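Endonuclease V (PDB 6OZE) probably cleaves RNA near inosine, the product of adenosine deamination, in a metal-ion-dependent reaction of the RNase H-like superfamily. Local coordinates at residues 167-170 with 171-175; 206-209 with 210-213; 99-102 with 103-107; 126-130 with 131-135. The protein carries 4 engineered substitutions. All coordinates share one frame; numbering follows the deposited sequence. Where two conformers were deposited one is given.

Interaction 1. Residues 167-170 with 171-175. With NA (sodium ion), chain F.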
loop_
_atom_site.group_PDB
_atom_site.type_symbol
_atom_site.label_atom_id
_atom_site.label_comp_id
_atom_site.label_asym_id
_atom_site.label_seq_id
_atom_site.Cartn_x
_atom_site.Cartn_y
_atom_site.Cartn_z
ATOM N N LEU A 167 -21.201 7.492 -10.239
ATOM C CA LEU A 167 -22.215 6.576 -9.744
ATOM C C LEU A 167 -21.871 5.959 -8.395
ATOM O O LEU A 167 -22.746 5.325 -7.789
ATOM C CB LEU A 167 -22.509 5.509 -10.799
ATOM C CG LEU A 167 -23.311 6.112 -11.956
ATOM C CD1 LEU A 167 -23.158 5.275 -13.188
ATOM C CD2 LEU A 167 -24.774 6.245 -11.564
ATOM N N LEU A 168 -20.646 6.145 -7.909
ATOM C CA LEU A 168 -20.350 5.812 -6.520
ATOM C C LEU A 168 -21.155 6.731 -5.614
ATOM O O LEU A 168 -21.255 7.935 -5.864
ATOM C CB LEU A 168 -18.861 6.018 -6.233
ATOM C CG LEU A 168 -17.847 5.148 -6.979
ATOM C CD1 LEU A 168 -16.420 5.625 -6.726
ATOM C CD2 LEU A 168 -18.003 3.681 -6.576
ATOM N N GLN A 169 -21.725 6.170 -4.546
ATOM C CA GLN A 169 -22.642 6.928 -3.701
ATOM C C GLN A 169 -22.165 7.056 -2.264
ATOM O O GLN A 169 -22.256 8.145 -1.682
ATOM C CB GLN A 169 -24.043 6.292 -3.720
ATOM C CG GLN A 169 -24.731 6.348 -5.068
ATOM C CD GLN A 169 -25.192 7.744 -5.420
ATOM O OE1 GLN A 169 -24.418 8.559 -5.925
ATOM N NE2 GLN A 169 -26.460 8.032 -5.154
ATOM N N THR A 170 -21.702 5.970 -1.655
ATOM C CA THR A 170 -21.411 5.961 -0.225
ATOM C C THR A 170 -20.142 5.173 0.027
ATOM O O THR A 170 -19.630 4.471 -0.852
ATOM C CB THR A 170 -22.528 5.292 0.593
ATOM O OG1 THR A 170 -22.610 3.904 0.240
ATOM C CG2 THR A 170 -23.869 5.960 0.356
ATOM N N ARG A 171 -19.636 5.298 1.255
ATOM C CA ARG A 171 -18.552 4.442 1.714
ATOM C C ARG A 171 -18.850 2.994 1.357
ATOM O O ARG A 171 -19.980 2.511 1.519
ATOM C CB ARG A 171 -18.403 4.565 3.235
ATOM C CG ARG A 171 -17.381 3.619 3.846
ATOM C CD ARG A 171 -17.250 3.883 5.331
ATOM N NE ARG A 171 -16.376 2.933 6.014
ATOM C CZ ARG A 171 -16.365 2.773 7.334
ATOM N NH1 ARG A 171 -17.175 3.509 8.088
ATOM N NH2 ARG A 171 -15.550 1.895 7.915
ATOM N N GLY A 172 -17.827 2.303 0.875
ATOM C CA GLY A 172 -17.930 0.907 0.559
ATOM C C GLY A 172 -18.303 0.621 -0.875
ATOM O O GLY A 172 -18.097 -0.508 -1.334
ATOM N N ASP A 173 -18.823 1.612 -1.599
ATOM C CA ASP A 173 -19.150 1.413 -3.005
ATOM C C ASP A 173 -17.856 1.299 -3.796
ATOM O O ASP A 173 -16.885 2.013 -3.531
ATOM C CB ASP A 173 -19.952 2.593 -3.559
ATOM C CG ASP A 173 -21.373 2.642 -3.039
ATOM O OD1 ASP A 173 -21.792 1.732 -2.292
ATOM O OD2 ASP A 173 -22.077 3.607 -3.386
ATOM N N SER A 174 -17.848 0.406 -4.781
ATOM C CA SER A 174 -16.610 0.125 -5.500
ATOM C C SER A 174 -16.929 -0.340 -6.913
ATOM O O SER A 174 -18.032 -0.821 -7.191
ATOM C CB SER A 174 -15.776 -0.943 -4.778
ATOM O OG SER A 174 -16.491 -2.168 -4.710
ATOM N N PHE A 175 -15.957 -0.167 -7.816
ATOM C CA PHE A 175 -16.088 -0.697 -9.166
ATOM C C PHE A 175 -14.753 -1.257 -9.640
ATOM O O PHE A 175 -13.698 -0.812 -9.180
ATOM C CB PHE A 175 -16.647 0.327 -10.180
ATOM C CG PHE A 175 -15.788 1.557 -10.413
ATOM C CD1 PHE A 175 -14.723 1.531 -11.310
ATOM C CD2 PHE A 175 -16.106 2.765 -9.811
ATOM C CE1 PHE A 175 -13.992 2.671 -11.582
ATOM C CE2 PHE A 175 -15.359 3.913 -10.066
ATOM C CZ PHE A 175 -14.297 3.859 -10.947
HETATM NA NA NA F . -22.117 9.895 -6.739
HETATM O O HOH W 1 -22.195 2.970 -6.749
HETATM O O HOH W 2 -23.118 11.941 -7.711
HETATM O O HOH W 3 -22.055 11.171 -4.585
HETATM O O HOH W 4 -19.870 10.273 -6.912
#

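Interaction 2. Residues 206-209 with 210-213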
loop_
_atom_site.group_PDB
_atom_site.type_symbol
_atom_site.label_atom_id
_atom_site.label_comp_id
_atom_site.label_asym_id
_atom_site.label_seq_id
_atom_site.Cartn_x
_atom_site.Cartn_y
_atom_site.Cartn_z
ATOM N N ARG A 206 -0.997 -12.319 -0.719
ATOM C CA ARG A 206 -1.725 -13.132 0.255
ATOM C C ARG A 206 -3.076 -12.543 0.648
ATOM O O ARG A 206 -3.510 -12.688 1.791
ATOM C CB ARG A 206 -0.879 -13.453 1.490
ATOM C CG ARG A 206 0.177 -14.496 1.241
ATOM C CD ARG A 206 0.309 -15.397 2.445
ATOM N NE ARG A 206 1.324 -14.934 3.378
ATOM C CZ ARG A 206 1.209 -15.011 4.700
ATOM N NH1 ARG A 206 0.108 -15.513 5.242
ATOM N NH2 ARG A 206 2.188 -14.573 5.481
ATOM N N MET A 207 -3.747 -11.872 -0.285
ATOM C CA MET A 207 -5.134 -11.488 -0.064
ATOM C C MET A 207 -5.848 -11.455 -1.405
ATOM O O MET A 207 -5.244 -11.179 -2.441
ATOM C CB MET A 207 -5.222 -10.124 0.634
ATOM C CG MET A 207 -6.586 -9.849 1.298
ATOM S SD MET A 207 -6.348 -8.764 2.727
ATOM C CE MET A 207 -7.960 -8.843 3.517
ATOM N N SER A 208 -7.138 -11.776 -1.385
ATOM C CA SER A 208 -7.955 -11.608 -2.574
ATOM C C SER A 208 -8.338 -10.141 -2.715
ATOM O O SER A 208 -8.336 -9.374 -1.747
ATOM C CB SER A 208 -9.215 -12.472 -2.503
ATOM O OG SER A 208 -10.101 -11.959 -1.516
ATOM N N LEU A 209 -8.633 -9.744 -3.952
ATOM C CA LEU A 209 -8.996 -8.353 -4.192
ATOM C C LEU A 209 -10.289 -7.990 -3.472
ATOM O O LEU A 209 -10.385 -6.916 -2.866
ATOM C CB LEU A 209 -9.122 -8.106 -5.693
ATOM C CG LEU A 209 -9.559 -6.696 -6.100
ATOM C CD1 LEU A 209 -8.581 -5.645 -5.557
ATOM C CD2 LEU A 209 -9.653 -6.619 -7.609
ATOM N N GLU A 210 -11.277 -8.885 -3.499
ATOM C CA GLU A 210 -12.539 -8.611 -2.819
ATOM C C GLU A 210 -12.316 -8.361 -1.335
ATOM O O GLU A 210 -12.834 -7.389 -0.771
ATOM C CB GLU A 210 -13.516 -9.770 -3.031
ATOM C CG GLU A 210 -14.163 -9.804 -4.408
ATOM C CD GLU A 210 -14.963 -11.075 -4.649
ATOM O OE1 GLU A 210 -14.983 -11.948 -3.757
ATOM O OE2 GLU A 210 -15.570 -11.198 -5.734
ATOM N N ALA A 211 -11.527 -9.219 -0.684
ATOM C CA ALA A 211 -11.268 -9.047 0.743
ATOM C C ALA A 211 -10.452 -7.793 1.021
ATOM O O ALA A 211 -10.683 -7.102 2.019
ATOM C CB ALA A 211 -10.546 -10.271 1.302
ATOM N N ALA A 212 -9.466 -7.501 0.169
ATOM C CA ALA A 212 -8.662 -6.299 0.341
ATOM C C ALA A 212 -9.521 -5.045 0.301
ATOM O O ALA A 212 -9.312 -4.118 1.089
ATOM C CB ALA A 212 -7.594 -6.240 -0.752
ATOM N N VAL A 213 -10.490 -4.998 -0.614
ATOM C CA VAL A 213 -11.345 -3.821 -0.719
ATOM C C VAL A 213 -12.215 -3.689 0.520
ATOM O O VAL A 213 -12.403 -2.588 1.053
ATOM C CB VAL A 213 -12.157 -3.877 -2.023
ATOM C CG1 VAL A 213 -13.230 -2.784 -2.053
ATOM C CG2 VAL A 213 -11.226 -3.739 -3.194
#

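Interaction 3. Residues 99-102 with 103-107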
loop_
_atom_site.group_PDB
_atom_site.type_symbol
_atom_site.label_atom_id
_atom_site.label_comp_id
_atom_site.label_asym_id
_atom_site.label_seq_id
_atom_site.Cartn_x
_atom_site.Cartn_y
_atom_site.Cartn_z
ATOM N N LEU A 99 12.076 -1.803 8.954
ATOM C CA LEU A 99 11.184 -1.448 10.055
ATOM C C LEU A 99 10.354 -2.645 10.500
ATOM O O LEU A 99 10.148 -2.847 11.702
ATOM C CB LEU A 99 10.253 -0.301 9.646
ATOM C CG LEU A 99 10.939 1.051 9.420
ATOM C CD1 LEU A 99 9.915 2.057 8.849
ATOM C CD2 LEU A 99 11.542 1.558 10.706
ATOM N N VAL A 100 9.862 -3.439 9.546
ATOM C CA VAL A 100 9.071 -4.614 9.907
ATOM C C VAL A 100 9.922 -5.612 10.679
ATOM O O VAL A 100 9.487 -6.174 11.693
ATOM C CB VAL A 100 8.439 -5.237 8.647
ATOM C CG1 VAL A 100 7.726 -6.541 9.001
ATOM C CG2 VAL A 100 7.475 -4.258 8.011
ATOM N N GLN A 101 11.166 -5.829 10.232
ATOM C CA GLN A 101 12.026 -6.775 10.935
ATOM C C GLN A 101 12.377 -6.285 12.335
ATOM O O GLN A 101 12.395 -7.078 13.286
ATOM C CB GLN A 101 13.285 -7.079 10.122
ATOM C CG GLN A 101 14.106 -8.226 10.711
ATOM C CD GLN A 101 13.329 -9.537 10.743
ATOM O OE1 GLN A 101 12.452 -9.775 9.910
ATOM N NE2 GLN A 101 13.645 -10.388 11.713
ATOM N N GLN A 102 12.652 -4.986 12.492
ATOM C CA GLN A 102 12.870 -4.443 13.828
ATOM C C GLN A 102 11.691 -4.754 14.745
ATOM O O GLN A 102 11.872 -5.185 15.892
ATOM C CB GLN A 102 13.098 -2.932 13.762
ATOM C CG GLN A 102 13.086 -2.281 15.142
ATOM C CD GLN A 102 12.976 -0.770 15.102
ATOM O OE1 GLN A 102 12.644 -0.186 14.072
ATOM N NE2 GLN A 102 13.253 -0.126 16.232
ATOM N N LEU A 103 10.474 -4.541 14.252
ATOM C CA LEU A 103 9.292 -4.873 15.042
ATOM C C LEU A 103 9.249 -6.366 15.358
ATOM O O LEU A 103 9.005 -6.761 16.501
ATOM C CB LEU A 103 8.039 -4.432 14.286
ATOM C CG LEU A 103 6.725 -4.734 15.012
ATOM C CD1 LEU A 103 6.727 -4.109 16.403
ATOM C CD2 LEU A 103 5.540 -4.251 14.175
ATOM N N ARG A 104 9.495 -7.210 14.348
ATOM C CA ARG A 104 9.391 -8.658 14.527
ATOM C C ARG A 104 10.318 -9.160 15.626
ATOM O O ARG A 104 9.987 -10.122 16.329
ATOM C CB ARG A 104 9.690 -9.376 13.204
ATOM C CG ARG A 104 9.068 -10.767 13.085
ATOM C CD ARG A 104 9.624 -11.562 11.898
ATOM N NE ARG A 104 9.401 -10.916 10.604
ATOM C CZ ARG A 104 8.373 -11.171 9.797
ATOM N NH1 ARG A 104 7.452 -12.061 10.143
ATOM N NH2 ARG A 104 8.262 -10.536 8.637
ATOM N N GLU A 105 11.474 -8.518 15.799
ATOM C CA GLU A 105 12.426 -8.920 16.826
ATOM C C GLU A 105 12.206 -8.186 18.143
ATOM O O GLU A 105 12.425 -8.761 19.216
ATOM C CB GLU A 105 13.853 -8.689 16.324
ATOM C CG GLU A 105 14.203 -9.516 15.100
ATOM C CD GLU A 105 15.539 -9.136 14.492
ATOM O OE1 GLU A 105 16.184 -8.193 14.999
ATOM O OE2 GLU A 105 15.941 -9.780 13.500
ATOM N N LYS A 106 11.779 -6.925 18.083
ATOM C CA LYS A 106 11.605 -6.124 19.290
ATOM C C LYS A 106 10.302 -6.462 20.010
ATOM O O LYS A 106 10.285 -6.637 21.234
ATOM C CB LYS A 106 11.667 -4.636 18.933
ATOM C CG LYS A 106 11.300 -3.681 20.058
ATOM C CD LYS A 106 11.473 -2.226 19.628
ATOM C CE LYS A 106 10.682 -1.919 18.366
ATOM N NZ LYS A 106 10.684 -0.461 18.007
ATOM N N GLU A 107 9.200 -6.564 19.270
ATOM C CA GLU A 107 7.878 -6.795 19.853
ATOM C C GLU A 107 7.052 -7.679 18.928
ATOM O O GLU A 107 6.092 -7.222 18.287
ATOM C CB GLU A 107 7.169 -5.473 20.147
ATOM C CG GLU A 107 6.013 -5.652 21.098
ATOM C CD GLU A 107 6.341 -6.647 22.194
ATOM O OE1 GLU A 107 7.241 -6.353 23.009
ATOM O OE2 GLU A 107 5.719 -7.731 22.222
HETATM O O HOH W 5 10.682 -9.328 7.609
#

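Interaction 4. Residues 126-130 with 131-135. Engineered in segment 131-135: Ser-132 (natural residue Cys).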
loop_
_atom_site.group_PDB
_atom_site.type_symbol
_atom_site.label_atom_id
_atom_site.label_comp_id
_atom_site.label_asym_id
_atom_site.label_seq_id
_atom_site.Cartn_x
_atom_site.Cartn_y
_atom_site.Cartn_z
ATOM N N ARG A 126 4.440 -3.398 -14.182
ATOM C CA ARG A 126 4.891 -4.767 -14.390
ATOM C C ARG A 126 4.105 -5.767 -13.550
ATOM O O ARG A 126 4.566 -6.894 -13.343
ATOM C CB ARG A 126 6.392 -4.865 -14.107
ATOM C CG ARG A 126 7.121 -5.983 -14.839
ATOM C CD ARG A 126 8.623 -5.724 -14.890
ATOM N NE ARG A 126 8.977 -4.813 -15.974
ATOM C CZ ARG A 126 9.091 -3.493 -15.852
ATOM N NH1 ARG A 126 8.885 -2.906 -14.681
ATOM N NH2 ARG A 126 9.415 -2.760 -16.910
ATOM N N GLY A 127 2.918 -5.386 -13.076
ATOM C CA GLY A 127 2.189 -6.247 -12.166
ATOM C C GLY A 127 2.892 -6.494 -10.851
ATOM O O GLY A 127 2.601 -7.489 -10.179
ATOM N N PHE A 128 3.797 -5.598 -10.443
ATOM C CA PHE A 128 4.600 -5.850 -9.241
ATOM C C PHE A 128 5.040 -4.537 -8.585
ATOM O O PHE A 128 6.217 -4.145 -8.586
ATOM C CB PHE A 128 5.796 -6.752 -9.551
ATOM C CG PHE A 128 6.376 -7.406 -8.333
ATOM C CD1 PHE A 128 5.627 -8.331 -7.617
ATOM C CD2 PHE A 128 7.653 -7.097 -7.899
ATOM C CE1 PHE A 128 6.140 -8.932 -6.479
ATOM C CE2 PHE A 128 8.165 -7.697 -6.762
ATOM C CZ PHE A 128 7.416 -8.622 -6.063
ATOM N N GLY A 129 4.092 -3.846 -7.958
ATOM C CA GLY A 129 4.379 -2.600 -7.286
ATOM C C GLY A 129 4.858 -2.799 -5.854
ATOM O O GLY A 129 5.025 -3.918 -5.366
ATOM N N VAL A 130 5.035 -1.667 -5.169
ATOM C CA VAL A 130 5.612 -1.655 -3.823
ATOM C C VAL A 130 4.868 -2.591 -2.878
ATOM O O VAL A 130 5.479 -3.278 -2.052
ATOM C CB VAL A 130 5.696 -0.213 -3.283
ATOM C CG1 VAL A 130 4.311 0.440 -3.287
ATOM C CG2 VAL A 130 6.315 -0.182 -1.886
ATOM N N ALA A 131 3.536 -2.617 -2.956
ATOM C CA ALA A 131 2.787 -3.445 -2.016
ATOM C C ALA A 131 3.054 -4.931 -2.246
ATOM O O ALA A 131 3.109 -5.712 -1.288
ATOM C CB ALA A 131 1.287 -3.132 -2.117
ATOM N N SER A 132 3.206 -5.344 -3.504
ATOM C CA SER A 132 3.508 -6.741 -3.798
ATOM C C SER A 132 4.948 -7.069 -3.443
ATOM O O SER A 132 5.242 -8.158 -2.931
ATOM C CB SER A 132 3.307 -7.009 -5.283
ATOM O OG SER A 132 1.923 -6.962 -5.583
ATOM N N HIS A 133 5.853 -6.140 -3.743
ATOM C CA HIS A 133 7.271 -6.341 -3.492
ATOM C C HIS A 133 7.526 -6.443 -1.993
ATOM O O HIS A 133 8.237 -7.350 -1.532
ATOM C CB HIS A 133 8.008 -5.152 -4.111
ATOM C CG HIS A 133 9.460 -5.387 -4.416
ATOM N ND1 HIS A 133 10.037 -4.919 -5.575
ATOM C CD2 HIS A 133 10.441 -6.016 -3.729
ATOM C CE1 HIS A 133 11.323 -5.239 -5.587
ATOM N NE2 HIS A 133 11.587 -5.920 -4.485
ATOM N N LEU A 134 6.925 -5.539 -1.211
ATOM C CA LEU A 134 7.044 -5.624 0.240
ATOM C C LEU A 134 6.345 -6.870 0.773
ATOM O O LEU A 134 6.856 -7.534 1.683
ATOM C CB LEU A 134 6.470 -4.355 0.879
ATOM C CG LEU A 134 6.552 -4.268 2.401
ATOM C CD1 LEU A 134 8.016 -4.186 2.877
ATOM C CD2 LEU A 134 5.767 -3.059 2.875
ATOM N N GLY A 135 5.169 -7.207 0.222
ATOM C CA GLY A 135 4.451 -8.378 0.705
ATOM C C GLY A 135 5.222 -9.674 0.525
ATOM O O GLY A 135 5.287 -10.508 1.432
HETATM O O HOH W 6 8.728 -3.752 -7.800
#

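Interaction 1. Residues 167-170 with 171-175
The carboxylate of Asp-173 turns back under the loop before it and receives two consecutive backbone N-H groups in one oxygen. Gln-169 N reaches OD2 at 2.8 Å on the anti lone pair, while Thr-170 N meets the same OD2 at 3.0 Å from well above the carboxylate plane, 67° out of it. With CG beside its own backbone N (chi1 -72°), the acid faces these amides. A type II turn from Thr-170 to Asp-173 is closed by Asp-173 N donating to Thr-170 O at 3.1 Å; Gly-172, with phi 93°, occupies the third position of the turn, where positive phi favours glycine. Leu-168 CD2 touches Asp-173 CB and also reaches the ring edge of Phe-175, 3.9 Å from its CD2, the two side chains meeting at roughly a right angle. The Leu-168 carbonyl instead binds the sodium ion, O to metal 2.3 Å, and Gln-169, bent at chi2, brings OE1 to within 2.8 Å of the same sodium; Arg-166 O and three waters are further ligands. The turn thus links the end of helix 159-167 to edge strand 174-178, Phe-175 packing on Lys-164 and Ile-165 of that helix and on Ala-188 of strand 184-189.

Interaction 2. Residues 206-209 with 210-213
Arg-206 takes a left-handed conformation, Met-207 and Ser-208 are extended, and from Leu-209 the backbone is helical through 210-213; Ser-208 is the N-cap. The first helical bonds follow at once: Ala-212 N donates to Ser-208 O at 2.9 Å and Val-213 N to Leu-209 O at 3.0 Å. Ser-208 OG, placed between its backbone N and carbonyl carbon (chi1 70°), accepts from Ala-211 N at 3.2 Å with an N-H...O angle of 159°, a capping bond. That hydroxyl also bonds Asp-24 OD2, which ties the helix start to the loop containing Asp-24. Met-207 lies alongside the first turn, extended beyond CG, and lays its methyl CE 3.7 Å from Ala-211 CB, with CG close to the Ala-212 backbone N. One turn apart on the helix, Leu-209 CD1 and Val-213 CG2 approach to 4.0 Å; both side chains rest on Met-187 of strand 184-189, so this face of helix 209-218 packs against the sheet. Chemically, the serine hydroxyl gives an acceptor to a first-turn N-H, as N-caps do. The Asp-24 carboxylate sits near the positive end of the helix dipole, which would probably favour its ionised form, while Met-207, Ala-211 and Ala-212 make a buried apolar patch beside it.

Interaction 3. Residues 99-102 with 103-107
Gln-101 uses both ends of its amide on the outer side of helix 89-106, one for Glu-105 and one for Arg-104. Its NE2 donates to Glu-105 OE2 at 3.0 Å along an almost straight line, 173°; the oxygen lies in the amide plane of Gln-101, but the donor stands 36° out of the carboxylate plane, and the two planes are 77° apart. In the other direction Gln-101 OE1 takes a weak bond from Arg-104 NE at 3.3 Å, at the edge of the guanidinium. The bend at chi2 turns the Gln-101 amide so that NE2 meets Glu-105 and OE1 meets Arg-104. Water 5 closes the second link, donating to Gln-101 OE1 and accepting from Arg-104 NH2, each at 2.9 Å. Gln-102 and Lys-106 lie side by side and point the same way, with Gln-102 NE2 and Lys-106 NZ 3.1 Å apart.

Beneath these side chains the helical backbone fixes the spacing, as in Arg-104 N to Val-100 O, 2.8 Å. Farther out, Lys-106 NZ is held by Tyr-71 OH, and Gln-102 OE1 weakly by Arg-75 of strand 69-78. Leu-99 and Leu-103, on the buried side, rest on strands 54-63 and 69-78. The amide of Gln-101 therefore sits between a cationic and an anionic neighbour, with its carbonyl turned to the arginine and its N-H to the glutamate, a polarity that both charges would reinforce. Gln-102 NE2 and Lys-106 NZ, both donors, do not bond each other; their closeness is consistent with the hold of those outside partners.

Interaction 4. Residues 126-130 with 131-135
Phe-128 folds against the first turn of helix 130-138, meeting Ser-132 and His-133 at a buried helix N-terminus with Gly-129 as N-cap; the helix packs beside strand 115-118 of the RNase H-like sheet. Among the backbone bonds, His-133 N donates to Gly-129 O at 2.9 Å, nearly along the C=O axis, and Leu-134 N to Val-130 O at 2.8 Å. The N-cap is a glycine, without a side chain to cap the turn; Gly-129 and Ala-131 are also joined through the backbone to Gly-121 and Asn-120.

Aromatic and apolar contacts come next. The Phe-128 and His-133 rings are inclined at 36° with centroids 5.1 Å apart. Phe-128 CE2 lies over one face of the imidazole, 3.5 Å from His-133 CG, and CZ comes to 3.4 Å from His-133 CA. With CG anti to the backbone N (chi1 -161°), the phenyl reaches across the turn, where His-133 N lies above its face, offset toward the rim. The other side of the ring's rim approaches the engineered Ser-132, CD1 to CB 3.5 Å; Ser-132 OG itself bonds Gly-204 O. Outside, Leu-16 of helix 3-17 touches both aromatic residues and Phe-90 meets the histidine edge-to-face, while Val-130 and Leu-134 pack on helix 89-106.

One water links the imidazole to the backbone: water 6, in the plane of the ring, lies 2.8 Å from His-133 ND1 and donates to Phe-128 O at 2.7 Å.

How the interactions relate
All four contacts are local, in separate parts of one RNase H-like domain. Interactions 1 and 2 touch: Ser-174 CB lies 4.2 Å from Val-213 CG1, so the edge strand and helix 209-218 pack together, although their centres are about 17 Å apart. Interactions 2 and 4 each describe a helix start, one capped by a serine and one by a glycine, with centres about 14 Å and nearest atoms about 6 Å apart. Interaction 3, farther along helix 89-106, comes within about 5 Å of interaction 4 but lies across the chain's centre from interaction 1, about 36 Å between centres. Among the four, interaction 1 alone includes ligands of a sodium ion.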